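Local coordinates for hypothetical protein Atu1826 (PDB 2I3D), which is of unknown function but is a putative alpha/beta hydrolase, and so probably a hydrolytic enzyme, at residues F28-Y39 and S109-H118; I146-P154 and C167-N175. One frame throughout, in Å; residues are numbered along the deposited sequence. Where two conformers were deposited one is given.

Contact 1: residues F28-Y39 and S109-H118; sequences FNGPAGRLEGRY and SALDWVQSLH
Strand 28-30 runs 8.5 Å from the axis of helix 109-117 at 144° to it, F28 facing W113 and G30 facing S109, while strand 33-39 keeps further off and reaches the helix through Y39. F28 and W113 carry the first half of the contact. Their rings form an offset stack, the phenyl and the five-membered ring of W113 lying in nearly parallel planes with centroids 4.9 Å apart. F28 CB itself sits over the indole face in a CH-pi contact, 3.5 Å from the centroid of the five-membered ring. Because CG of F28 lies between its backbone N and carbonyl carbon (chi1 56°), the phenyl ring runs on past the indole to A110; the small methyl of A110 lets the ring come close to the helix backbone, F28 CE1 lying 3.5 Å from A110 CA. Within the hairpin, L35 CB covers one face of the phenyl ring. At the far end of the indole, W113 turns its six-membered edge into the face of Y39, an edge-to-face pair with planes at 72° and W113 CH2 4.0 Å from Y39 CG. W113 thus offers a face to one aromatic and an edge to another, while L117 CD1 covers its opposite face and also touches the phenol, 3.9 Å from Y39 CZ. Near the turn, S109 OG lies 3.3 Å from P31 CD, and has a weak hydrogen bond to S105 O. V26 of the same hairpin also packs on W113. The chemistry of the contact is overwhelmingly apolar and aromatic, so the N-terminal hairpin probably rests on helix 101-117 mainly through aromatic and aliphatic packing.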
ATOM      1  N   PHE B  28     -15.136  -9.680  14.144  1.00 25.63           N
ATOM      2  CA  PHE B  28     -16.326  -9.221  14.879  1.00 26.25           C
ATOM      3  C   PHE B  28     -17.477  -9.096  13.886  1.00 26.66           C
ATOM      4  O   PHE B  28     -17.286  -9.232  12.678  1.00 26.85           O
ATOM      5  CB  PHE B  28     -16.066  -7.911  15.645  1.00 25.76           C
ATOM      6  CG  PHE B  28     -15.570  -6.776  14.770  1.00 25.15           C
ATOM      7  CD1 PHE B  28     -16.468  -5.843  14.248  1.00 23.56           C
ATOM      8  CD2 PHE B  28     -14.200  -6.650  14.476  1.00 25.02           C
ATOM      9  CE1 PHE B  28     -16.001  -4.768  13.435  1.00 25.03           C
ATOM     10  CE2 PHE B  28     -13.735  -5.621  13.665  1.00 25.61           C
ATOM     11  CZ  PHE B  28     -14.625  -4.684  13.142  1.00 25.77           C
ATOM     12  N   ASN B  29     -18.685  -8.868  14.401  1.00 28.10           N
ATOM     13  CA  ASN B  29     -19.854  -8.881  13.544  1.00 29.03           C
ATOM     14  C   ASN B  29     -20.205  -7.506  13.068  1.00 28.65           C
ATOM     15  O   ASN B  29     -20.317  -6.577  13.869  1.00 29.43           O
ATOM     16  CB  ASN B  29     -21.054  -9.499  14.282  1.00 30.08           C
ATOM     17  CG  ASN B  29     -20.884 -10.997  14.509  1.00 34.03           C
ATOM     18  OD1 ASN B  29     -20.231 -11.710  13.714  1.00 37.75           O
ATOM     19  ND2 ASN B  29     -21.463 -11.486  15.602  1.00 38.18           N
ATOM     20  N   GLY B  30     -20.362  -7.371  11.759  1.00 28.53           N
ATOM     21  CA  GLY B  30     -20.957  -6.166  11.197  1.00 28.00           C
ATOM     22  C   GLY B  30     -22.325  -6.486  10.622  1.00 28.09           C
ATOM     23  O   GLY B  30     -22.750  -7.653  10.630  1.00 28.02           O
ATOM     24  N   PRO B  31     -23.019  -5.467  10.103  1.00 28.10           N
ATOM     25  CA  PRO B  31     -24.316  -5.654   9.477  1.00 27.71           C
ATOM     26  C   PRO B  31     -24.316  -6.619   8.283  1.00 27.94           C
ATOM     27  O   PRO B  31     -25.350  -7.231   7.989  1.00 28.40           O
ATOM     28  CB  PRO B  31     -24.690  -4.237   9.022  1.00 28.04           C
ATOM     29  CG  PRO B  31     -23.940  -3.352   9.948  1.00 28.32           C
ATOM     30  CD  PRO B  31     -22.631  -4.044  10.140  1.00 28.15           C
ATOM     31  N   ALA B  32     -23.181  -6.786   7.607  1.00 27.02           N
ATOM     32  CA  ALA B  32     -23.138  -7.586   6.393  1.00 27.38           C
ATOM     33  C   ALA B  32     -22.500  -8.928   6.647  1.00 27.13           C
ATOM     34  O   ALA B  32     -22.275  -9.706   5.701  1.00 28.67           O
ATOM     35  CB  ALA B  32     -22.354  -6.842   5.292  1.00 26.92           C
ATOM     36  N   GLY B  33     -22.142  -9.166   7.899  1.00 25.77           N
ATOM     37  CA  GLY B  33     -21.495 -10.416   8.298  1.00 25.69           C
ATOM     38  C   GLY B  33     -20.218 -10.142   9.072  1.00 25.09           C
ATOM     39  O   GLY B  33     -20.083  -9.082   9.727  1.00 25.50           O
ATOM     40  N   ARG B  34     -19.283 -11.088   8.991  1.00 23.95           N
ATOM     41  CA  ARG B  34     -17.985 -11.028   9.662  0.50 24.39           C
ATOM     42  C   ARG B  34     -17.166  -9.845   9.145  1.00 23.35           C
ATOM     43  O   ARG B  34     -17.113  -9.637   7.919  1.00 23.17           O
ATOM     44  CB  ARG B  34     -17.183 -12.319   9.388  0.50 24.54           C
ATOM     45  CG  ARG B  34     -17.625 -13.545  10.221  0.50 26.03           C
ATOM     46  CD  ARG B  34     -16.631 -14.707  10.098  0.50 27.39           C
ATOM     47  NE  ARG B  34     -16.976 -15.809  10.998  0.50 34.51           N
ATOM     48  CZ  ARG B  34     -16.436 -17.024  10.951  0.50 30.70           C
ATOM     49  NH1 ARG B  34     -15.508 -17.317  10.044  0.50 39.46           N
ATOM     50  NH2 ARG B  34     -16.833 -17.952  11.812  0.50 38.67           N
ATOM     51  N   LEU B  35     -16.522  -9.121  10.060  1.00 21.59           N
ATOM     52  CA  LEU B  35     -15.532  -8.093   9.729  1.00 20.47           C
ATOM     53  C   LEU B  35     -14.210  -8.509  10.372  1.00 20.14           C
ATOM     54  O   LEU B  35     -14.151  -8.851  11.582  1.00 21.02           O
ATOM     55  CB  LEU B  35     -15.943  -6.687  10.227  1.00 18.64           C
ATOM     56  CG  LEU B  35     -17.178  -6.061   9.562  1.00 18.57           C
ATOM     57  CD1 LEU B  35     -17.698  -4.864  10.401  1.00 17.54           C
ATOM     58  CD2 LEU B  35     -16.835  -5.651   8.106  1.00 18.58           C
ATOM     59  N   GLU B  36     -13.163  -8.485   9.546  1.00 19.34           N
ATOM     60  CA  GLU B  36     -11.819  -8.822   9.925  1.00 19.91           C
ATOM     61  C   GLU B  36     -11.086  -7.555  10.433  1.00 18.86           C
ATOM     62  O   GLU B  36     -11.155  -6.501   9.796  1.00 18.40           O
ATOM     63  CB  GLU B  36     -11.121  -9.396   8.678  1.00 20.72           C
ATOM     64  CG  GLU B  36      -9.685  -9.671   8.833  1.00 23.38           C
ATOM     65  CD  GLU B  36      -9.025 -10.145   7.555  1.00 25.07           C
ATOM     66  OE1 GLU B  36      -9.373  -9.729   6.406  1.00 21.87           O
ATOM     67  OE2 GLU B  36      -8.105 -10.947   7.735  1.00 29.69           O
ATOM     68  N   GLY B  37     -10.385  -7.659  11.564  1.00 17.38           N
ATOM     69  CA  GLY B  37      -9.656  -6.497  12.117  1.00 17.18           C
ATOM     70  C   GLY B  37      -8.324  -6.850  12.742  1.00 18.17           C
ATOM     71  O   GLY B  37      -7.956  -8.050  12.818  1.00 16.95           O
ATOM     72  N   ARG B  38      -7.592  -5.791  13.124  1.00 17.72           N
ATOM     73  CA  ARG B  38      -6.362  -5.886  13.899  0.60 18.09           C
ATOM     74  C   ARG B  38      -6.505  -4.913  15.040  1.00 18.66           C
ATOM     75  O   ARG B  38      -6.772  -3.721  14.822  1.00 17.02           O
ATOM     76  CB  ARG B  38      -5.126  -5.522  13.053  0.60 17.53           C
ATOM     77  CG  ARG B  38      -4.901  -6.461  11.873  0.60 20.07           C
ATOM     78  CD  ARG B  38      -4.585  -7.887  12.347  0.60 20.32           C
ATOM     79  NE  ARG B  38      -4.370  -8.793  11.226  0.60 23.13           N
ATOM     80  CZ  ARG B  38      -5.260  -9.667  10.757  0.60 22.18           C
ATOM     81  NH1 ARG B  38      -6.454  -9.796  11.315  0.60 22.15           N
ATOM     82  NH2 ARG B  38      -4.948 -10.431   9.726  0.60 26.10           N
ATOM     83  N   TYR B  39      -6.318  -5.416  16.251  1.00 19.32           N
ATOM     84  CA  TYR B  39      -6.702  -4.747  17.480  1.00 21.46           C
ATOM     85  C   TYR B  39      -5.580  -4.760  18.491  1.00 22.38           C
ATOM     86  O   TYR B  39      -5.027  -5.819  18.789  1.00 23.06           O
ATOM     87  CB  TYR B  39      -7.907  -5.497  18.028  1.00 22.54           C
ATOM     88  CG  TYR B  39      -8.271  -5.261  19.466  1.00 23.95           C
ATOM     89  CD1 TYR B  39      -8.674  -4.007  19.928  1.00 24.61           C
ATOM     90  CD2 TYR B  39      -8.294  -6.343  20.371  1.00 25.46           C
ATOM     91  CE1 TYR B  39      -9.059  -3.824  21.290  1.00 24.68           C
ATOM     92  CE2 TYR B  39      -8.687  -6.174  21.693  1.00 25.55           C
ATOM     93  CZ  TYR B  39      -9.064  -4.924  22.148  1.00 25.40           C
ATOM     94  OH  TYR B  39      -9.440  -4.785  23.475  1.00 26.29           O
ATOM     95  N   SER B 109     -20.122  -0.227  13.666  1.00 18.46           N
ATOM     96  CA  SER B 109     -20.061  -1.538  14.321  1.00 19.73           C
ATOM     97  C   SER B 109     -18.709  -1.790  14.925  1.00 19.23           C
ATOM     98  O   SER B 109     -18.595  -2.348  16.033  1.00 19.63           O
ATOM     99  CB  SER B 109     -20.372  -2.681  13.360  1.00 20.21           C
ATOM    100  OG  SER B 109     -21.753  -2.734  13.082  1.00 25.69           O
ATOM    101  N   ALA B 110     -17.681  -1.395  14.191  1.00 18.06           N
ATOM    102  CA  ALA B 110     -16.305  -1.514  14.689  1.00 17.80           C
ATOM    103  C   ALA B 110     -16.073  -0.707  15.951  1.00 17.38           C
ATOM    104  O   ALA B 110     -15.552  -1.224  16.945  1.00 18.93           O
ATOM    105  CB  ALA B 110     -15.278  -1.085  13.591  1.00 17.32           C
ATOM    106  N   LEU B 111     -16.508   0.561  15.926  1.00 17.14           N
ATOM    107  CA  LEU B 111     -16.400   1.426  17.104  1.00 17.70           C
ATOM    108  C   LEU B 111     -17.212   0.889  18.294  1.00 18.70           C
ATOM    109  O   LEU B 111     -16.707   0.856  19.424  1.00 19.35           O
ATOM    110  CB  LEU B 111     -16.788   2.874  16.769  1.00 17.77           C
ATOM    111  CG  LEU B 111     -16.546   3.867  17.920  1.00 16.92           C
ATOM    112  CD1 LEU B 111     -15.139   3.784  18.632  1.00 17.00           C
ATOM    113  CD2 LEU B 111     -16.799   5.284  17.400  1.00 17.53           C
ATOM    114  N   ASP B 112     -18.417   0.398  18.008  1.00 20.01           N
ATOM    115  CA  ASP B 112     -19.260  -0.219  19.079  1.00 21.80           C
ATOM    116  C   ASP B 112     -18.540  -1.414  19.715  1.00 22.71           C
ATOM    117  O   ASP B 112     -18.544  -1.596  20.957  1.00 24.30           O
ATOM    118  CB  ASP B 112     -20.598  -0.710  18.508  1.00 21.74           C
ATOM    119  CG  ASP B 112     -21.544   0.420  18.125  1.00 22.70           C
ATOM    120  OD1 ASP B 112     -21.358   1.604  18.509  1.00 23.50           O
ATOM    121  OD2 ASP B 112     -22.534   0.093  17.447  1.00 24.31           O
ATOM    122  N   TRP B 113     -17.953  -2.253  18.864  1.00 23.10           N
ATOM    123  CA  TRP B 113     -17.237  -3.433  19.335  1.00 23.70           C
ATOM    124  C   TRP B 113     -16.086  -3.075  20.276  1.00 23.76           C
ATOM    125  O   TRP B 113     -15.998  -3.631  21.403  1.00 24.18           O
ATOM    126  CB  TRP B 113     -16.756  -4.250  18.160  1.00 24.35           C
ATOM    127  CG  TRP B 113     -16.000  -5.464  18.520  1.00 25.38           C
ATOM    128  CD1 TRP B 113     -16.524  -6.686  18.878  1.00 26.83           C
ATOM    129  CD2 TRP B 113     -14.581  -5.605  18.562  1.00 25.60           C
ATOM    130  NE1 TRP B 113     -15.505  -7.577  19.114  1.00 26.84           N
ATOM    131  CE2 TRP B 113     -14.303  -6.941  18.942  1.00 26.48           C
ATOM    132  CE3 TRP B 113     -13.513  -4.739  18.303  1.00 27.01           C
ATOM    133  CZ2 TRP B 113     -13.001  -7.427  19.069  1.00 25.97           C
ATOM    134  CZ3 TRP B 113     -12.205  -5.224  18.441  1.00 26.23           C
ATOM    135  CH2 TRP B 113     -11.967  -6.556  18.820  1.00 26.61           C
ATOM    136  N   VAL B 114     -15.221  -2.133  19.870  1.00 23.30           N
ATOM    137  CA  VAL B 114     -14.093  -1.724  20.724  1.00 23.71           C
ATOM    138  C   VAL B 114     -14.628  -1.107  22.012  1.00 23.40           C
ATOM    139  O   VAL B 114     -14.145  -1.407  23.108  1.00 24.23           O
ATOM    140  CB  VAL B 114     -13.081  -0.745  20.024  1.00 24.02           C
ATOM    141  CG1 VAL B 114     -11.835  -0.510  20.924  1.00 24.71           C
ATOM    142  CG2 VAL B 114     -12.651  -1.272  18.723  1.00 26.38           C
ATOM    143  N   GLN B 115     -15.664  -0.282  21.891  1.00 23.35           N
ATOM    144  CA  GLN B 115     -16.256   0.318  23.073  1.00 24.67           C
ATOM    145  C   GLN B 115     -16.916  -0.693  24.027  1.00 25.73           C
ATOM    146  O   GLN B 115     -16.931  -0.481  25.238  1.00 27.01           O
ATOM    147  CB  GLN B 115     -17.242   1.405  22.663  1.00 24.14           C
ATOM    148  CG  GLN B 115     -16.560   2.682  22.192  1.00 24.17           C
ATOM    149  CD  GLN B 115     -17.553   3.717  21.685  1.00 26.08           C
ATOM    150  OE1 GLN B 115     -18.745   3.428  21.492  1.00 26.38           O
ATOM    151  NE2 GLN B 115     -17.069   4.938  21.485  1.00 24.33           N
ATOM    152  N   SER B 116     -17.458  -1.779  23.484  1.00 26.82           N
ATOM    153  CA  SER B 116     -18.010  -2.865  24.332  1.00 27.88           C
ATOM    154  C   SER B 116     -16.891  -3.501  25.181  1.00 28.71           C
ATOM    155  O   SER B 116     -17.132  -3.908  26.326  1.00 29.28           O
ATOM    156  CB  SER B 116     -18.806  -3.906  23.508  1.00 27.76           C
ATOM    157  OG  SER B 116     -17.977  -4.814  22.756  1.00 28.83           O
ATOM    158  N   LEU B 117     -15.673  -3.570  24.631  1.00 28.94           N
ATOM    159  CA  LEU B 117     -14.515  -4.126  25.349  1.00 29.14           C
ATOM    160  C   LEU B 117     -13.844  -3.106  26.264  1.00 29.16           C
ATOM    161  O   LEU B 117     -13.122  -3.483  27.205  1.00 30.36           O
ATOM    162  CB  LEU B 117     -13.475  -4.699  24.378  1.00 29.14           C
ATOM    163  CG  LEU B 117     -13.904  -5.771  23.369  1.00 30.93           C
ATOM    164  CD1 LEU B 117     -12.652  -6.313  22.649  1.00 32.33           C
ATOM    165  CD2 LEU B 117     -14.669  -6.908  24.012  1.00 33.24           C
ATOM    166  N   HIS B 118     -14.069  -1.821  25.974  1.00 28.34           N
ATOM    167  CA  HIS B 118     -13.484  -0.715  26.735  1.00 27.69           C
ATOM    168  C   HIS B 118     -14.554   0.278  27.133  1.00 28.64           C
ATOM    169  O   HIS B 118     -14.559   1.419  26.655  1.00 29.22           O
ATOM    170  CB  HIS B 118     -12.353  -0.031  25.927  1.00 27.22           C
ATOM    171  CG  HIS B 118     -11.196  -0.948  25.656  1.00 24.97           C
ATOM    172  ND1 HIS B 118     -11.169  -1.825  24.589  1.00 26.03           N
ATOM    173  CD2 HIS B 118     -10.079  -1.199  26.374  1.00 24.38           C
ATOM    174  CE1 HIS B 118     -10.064  -2.552  24.643  1.00 23.46           C
ATOM    175  NE2 HIS B 118      -9.386  -2.191  25.719  1.00 25.11           N
TER

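Contact 2: residues I146-P154 and C167-N175; sequences IEGFMSIAP and CPSSGLIIN
The carbonyl oxygen of E147 is gripped by a water, which donates to E147 O at 2.8 Å and accepts from S170 N, and by the guanidinium of R232. Beside it, S169 OG donates to I146 O (2.9 Å), in the carbonyl plane and on a lone pair; a short hydroxyl side chain can reach this backbone carbonyl across the contact. Regular parallel pairing follows: S151 N reaches L172 O at 2.8 Å, and A153 N reaches I174 O almost straight, at 175°. The ring of F149 lies across the neighbouring segment. With CG between its backbone N and carbonyl carbon (chi1 65°), it folds over G171, whose CA lies 3.5 Å from the ring centroid; glycine, having no side chain, lets the ring lie directly on its CA. S169 O lies at the ring edge, in plane, and is buried without a hydrogen-bonding partner. C167 SG approaches obliquely, 3.8 Å from F149 CE2. On the other face of the sheet I152 CG1 and I174 CG2 pack side by side, 3.7 Å apart; I174 also packs on L221 of helix 218-233, and I152 on F214. Such adjacent parallel strands form the central sheet of the alpha/beta hydrolase fold, and A153 touches H212 of a probable Ser-His-Asp triad.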
ATOM      1  N   ILE B 146     -16.229  11.400  19.527  1.00 17.73           N
ATOM      2  CA  ILE B 146     -15.063  11.520  18.630  1.00 16.50           C
ATOM      3  C   ILE B 146     -14.531  12.940  18.690  1.00 16.18           C
ATOM      4  O   ILE B 146     -15.149  13.848  18.155  1.00 17.21           O
ATOM      5  CB  ILE B 146     -15.377  11.094  17.216  1.00 15.68           C
ATOM      6  CG1 ILE B 146     -15.700   9.575  17.197  1.00 16.48           C
ATOM      7  CG2 ILE B 146     -14.139  11.339  16.342  1.00 17.85           C
ATOM      8  CD1 ILE B 146     -16.030   8.981  15.833  1.00 17.54           C
ATOM      9  N   GLU B 147     -13.397  13.127  19.355  1.00 14.98           N
ATOM     10  CA  GLU B 147     -12.927  14.495  19.636  0.60 15.86           C
ATOM     11  C   GLU B 147     -11.785  14.974  18.740  1.00 15.03           C
ATOM     12  O   GLU B 147     -11.349  16.132  18.830  1.00 13.96           O
ATOM     13  CB  GLU B 147     -12.577  14.666  21.117  0.60 16.86           C
ATOM     14  CG  GLU B 147     -11.389  13.887  21.598  0.60 18.09           C
ATOM     15  CD  GLU B 147     -11.110  14.142  23.078  0.60 25.24           C
ATOM     16  OE1 GLU B 147      -9.999  14.590  23.398  0.60 24.10           O
ATOM     17  OE2 GLU B 147     -12.028  13.917  23.911  0.60 23.81           O
ATOM     18  N   GLY B 148     -11.339  14.101  17.838  1.00 12.92           N
ATOM     19  CA  GLY B 148     -10.281  14.492  16.889  1.00 11.24           C
ATOM     20  C   GLY B 148     -10.356  13.581  15.697  1.00 11.08           C
ATOM     21  O   GLY B 148     -10.820  12.427  15.792  1.00 11.93           O
ATOM     22  N   PHE B 149      -9.829  14.082  14.576  1.00 11.14           N
ATOM     23  CA  PHE B 149      -9.739  13.250  13.386  1.00 11.18           C
ATOM     24  C   PHE B 149      -8.489  13.586  12.593  1.00 11.64           C
ATOM     25  O   PHE B 149      -7.916  14.681  12.755  1.00 11.53           O
ATOM     26  CB  PHE B 149     -10.960  13.462  12.467  1.00 11.40           C
ATOM     27  CG  PHE B 149     -11.049  14.884  11.890  1.00 10.53           C
ATOM     28  CD1 PHE B 149     -10.391  15.227  10.710  1.00 11.50           C
ATOM     29  CD2 PHE B 149     -11.769  15.888  12.562  1.00 12.72           C
ATOM     30  CE1 PHE B 149     -10.458  16.529  10.191  1.00 13.64           C
ATOM     31  CE2 PHE B 149     -11.851  17.172  12.043  1.00 12.10           C
ATOM     32  CZ  PHE B 149     -11.178  17.502  10.861  1.00 13.32           C
HETATM   33  N   MSE B 150      -8.097  12.630  11.740  1.00 10.12           N
HETATM   34  CA  MSE B 150      -7.125  12.873  10.697  1.00 10.77           C
HETATM   35  C   MSE B 150      -7.777  12.408   9.407  1.00 10.73           C
HETATM   36  O   MSE B 150      -8.335  11.270   9.369  1.00 10.89           O
HETATM   37  CB  MSE B 150      -5.875  12.048  10.951  1.00 11.64           C
HETATM   38  CG  MSE B 150      -5.137  12.478  12.184  1.00 12.39           C
HETATM   39 SE   MSE B 150      -3.528  11.364  12.293  0.75 14.07          SE
HETATM   40  CE  MSE B 150      -2.931  12.074  14.006  1.00 13.51           C
ATOM     41  N   SER B 151      -7.727  13.259   8.373  1.00  9.10           N
ATOM     42  CA  SER B 151      -8.273  12.909   7.049  1.00 10.19           C
ATOM     43  C   SER B 151      -7.142  13.074   6.063  1.00 10.48           C
ATOM     44  O   SER B 151      -6.750  14.202   5.761  1.00 10.42           O
ATOM     45  CB  SER B 151      -9.441  13.805   6.663  1.00  9.56           C
ATOM     46  OG  SER B 151     -10.563  13.451   7.405  1.00 12.43           O
ATOM     47  N   ILE B 152      -6.613  11.945   5.598  1.00  9.66           N
ATOM     48  CA  ILE B 152      -5.474  11.902   4.703  1.00 10.39           C
ATOM     49  C   ILE B 152      -6.042  11.750   3.270  1.00  9.69           C
ATOM     50  O   ILE B 152      -6.769  10.785   2.975  1.00 10.52           O
ATOM     51  CB  ILE B 152      -4.564  10.726   5.014  1.00 10.51           C
ATOM     52  CG1 ILE B 152      -3.951  10.903   6.408  1.00 11.35           C
ATOM     53  CG2 ILE B 152      -3.455  10.684   3.974  1.00 12.78           C
ATOM     54  CD1 ILE B 152      -4.869  10.677   7.635  1.00 16.99           C
ATOM     55  N   ALA B 153      -5.726  12.710   2.413  1.00  9.43           N
ATOM     56  CA  ALA B 153      -6.150  12.658   0.990  1.00  9.16           C
ATOM     57  C   ALA B 153      -7.669  12.534   0.803  1.00  9.19           C
ATOM     58  O   ALA B 153      -8.120  11.665   0.060  1.00  9.97           O
ATOM     59  CB  ALA B 153      -5.453  11.496   0.203  1.00  9.88           C
ATOM     60  N   PRO B 154      -8.450  13.428   1.410  1.00  9.69           N
ATOM     61  CA  PRO B 154      -9.910  13.359   1.207  1.00 10.19           C
ATOM     62  C   PRO B 154     -10.279  13.729  -0.258  1.00 10.97           C
ATOM     63  O   PRO B 154      -9.474  14.414  -0.933  1.00 11.06           O
ATOM     64  CB  PRO B 154     -10.423  14.421   2.184  1.00 11.44           C
ATOM     65  CG  PRO B 154      -9.351  15.492   2.170  1.00 11.25           C
ATOM     66  CD  PRO B 154      -8.034  14.647   2.132  1.00  9.52           C
ATOM     67  N   CYS B 167     -18.748  20.719  11.117  1.00 17.86           N
ATOM     68  CA  CYS B 167     -17.777  19.806  11.613  1.00 17.26           C
ATOM     69  C   CYS B 167     -17.680  20.018  13.131  1.00 17.00           C
ATOM     70  O   CYS B 167     -17.491  21.140  13.582  1.00 17.42           O
ATOM     71  CB  CYS B 167     -16.453  20.025  10.904  1.00 17.76           C
ATOM     72  SG  CYS B 167     -15.169  18.865  11.405  1.00 16.73           S
ATOM     73  N   PRO B 168     -17.841  18.947  13.913  1.00 17.09           N
ATOM     74  CA  PRO B 168     -17.936  19.077  15.375  1.00 17.00           C
ATOM     75  C   PRO B 168     -16.600  19.125  16.182  1.00 16.17           C
ATOM     76  O   PRO B 168     -16.577  19.408  17.407  1.00 16.25           O
ATOM     77  CB  PRO B 168     -18.786  17.849  15.733  1.00 17.53           C
ATOM     78  CG  PRO B 168     -18.292  16.822  14.787  1.00 17.72           C
ATOM     79  CD  PRO B 168     -18.139  17.564  13.479  1.00 16.66           C
ATOM     80  N   SER B 169     -15.503  18.821  15.501  1.00 15.25           N
ATOM     81  CA  SER B 169     -14.223  18.651  16.182  1.00 12.91           C
ATOM     82  C   SER B 169     -13.104  19.250  15.355  1.00 12.75           C
ATOM     83  O   SER B 169     -13.215  19.397  14.114  1.00 13.08           O
ATOM     84  CB  SER B 169     -13.920  17.158  16.418  1.00 14.66           C
ATOM     85  OG  SER B 169     -14.913  16.580  17.259  1.00 18.38           O
ATOM     86  N   SER B 170     -12.026  19.583  16.057  1.00 11.16           N
ATOM     87  CA  SER B 170     -10.784  19.982  15.427  1.00 10.58           C
ATOM     88  C   SER B 170     -10.091  18.723  14.867  1.00 10.28           C
ATOM     89  O   SER B 170     -10.197  17.638  15.426  1.00 10.62           O
ATOM     90  CB  SER B 170      -9.887  20.617  16.490  1.00 11.47           C
ATOM     91  OG  SER B 170     -10.488  21.851  16.934  1.00 11.55           O
ATOM     92  N   GLY B 171      -9.331  18.905  13.794  1.00  9.53           N
ATOM     93  CA  GLY B 171      -8.572  17.773  13.260  1.00  9.67           C
ATOM     94  C   GLY B 171      -7.619  18.219  12.164  1.00  9.87           C
ATOM     95  O   GLY B 171      -7.490  19.420  11.852  1.00  9.97           O
ATOM     96  N   LEU B 172      -6.982  17.224  11.564  1.00  9.74           N
ATOM     97  CA  LEU B 172      -5.935  17.411  10.550  1.00 10.31           C
ATOM     98  C   LEU B 172      -6.449  16.938   9.189  1.00 11.11           C
ATOM     99  O   LEU B 172      -6.986  15.820   9.081  1.00 11.20           O
ATOM    100  CB  LEU B 172      -4.738  16.542  10.959  1.00 10.04           C
ATOM    101  CG  LEU B 172      -3.607  16.454   9.913  1.00 10.55           C
ATOM    102  CD1 LEU B 172      -2.893  17.779   9.737  1.00 12.36           C
ATOM    103  CD2 LEU B 172      -2.632  15.373  10.315  1.00 10.87           C
ATOM    104  N   ILE B 173      -6.246  17.769   8.159  1.00  8.95           N
ATOM    105  CA  ILE B 173      -6.488  17.360   6.778  1.00  9.54           C
ATOM    106  C   ILE B 173      -5.136  17.492   6.123  1.00  9.03           C
ATOM    107  O   ILE B 173      -4.484  18.548   6.220  1.00  9.23           O
ATOM    108  CB  ILE B 173      -7.561  18.227   6.092  1.00 10.70           C
ATOM    109  CG1 ILE B 173      -8.912  17.980   6.762  1.00 10.00           C
ATOM    110  CG2 ILE B 173      -7.629  17.928   4.606  1.00 11.90           C
ATOM    111  CD1 ILE B 173     -10.070  18.838   6.248  1.00 12.67           C
ATOM    112  N   ILE B 174      -4.695  16.414   5.451  1.00  9.48           N
ATOM    113  CA  ILE B 174      -3.374  16.468   4.828  1.00  9.41           C
ATOM    114  C   ILE B 174      -3.467  15.875   3.425  1.00 10.03           C
ATOM    115  O   ILE B 174      -4.085  14.828   3.225  1.00 10.06           O
ATOM    116  CB  ILE B 174      -2.272  15.815   5.752  1.00  9.28           C
ATOM    117  CG1 ILE B 174      -0.896  15.825   5.119  1.00 13.08           C
ATOM    118  CG2 ILE B 174      -2.736  14.390   6.184  1.00 12.23           C
ATOM    119  CD1 ILE B 174       0.147  15.770   6.297  1.00 14.07           C
ATOM    120  N   ASN B 175      -2.916  16.591   2.450  1.00 10.47           N
ATOM    121  CA  ASN B 175      -3.046  16.187   1.025  1.00 11.32           C
ATOM    122  C   ASN B 175      -1.803  16.633   0.304  1.00 11.59           C
ATOM    123  O   ASN B 175      -1.066  17.489   0.800  1.00 14.00           O
ATOM    124  CB  ASN B 175      -4.302  16.764   0.334  1.00 11.41           C
ATOM    125  CG  ASN B 175      -4.274  18.320   0.220  1.00 13.34           C
ATOM    126  OD1 ASN B 175      -4.381  18.906  -0.879  1.00 15.91           O
ATOM    127  ND2 ASN B 175      -4.159  18.984   1.360  1.00 13.65           N
TER
HETATM  128  O   HOH W   1     -12.139  18.819  18.846  1.00 21.19           O

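In the fold
Contact 1 and contact 2 lie 22 Å apart, centre to centre, and all of contact 1 precedes contact 2 in sequence. Both belong to the same eight-stranded mixed sheet. Residues 28-39 form the antiparallel hairpin at one border, whereas strands 146-152 and 171-176 lie in the parallel part toward the other, 171-176 next to the outermost strand 202-207. The two contacts meet at one point, where L111 CD2 of helix 101-117 packs 4.1 Å from I146 CD1, so the helix that covers the hairpin also touches contact 2. Contact 1 is partly buried at the periphery; contact 2 is buried near the middle of the chain, close to the probable catalytic triad.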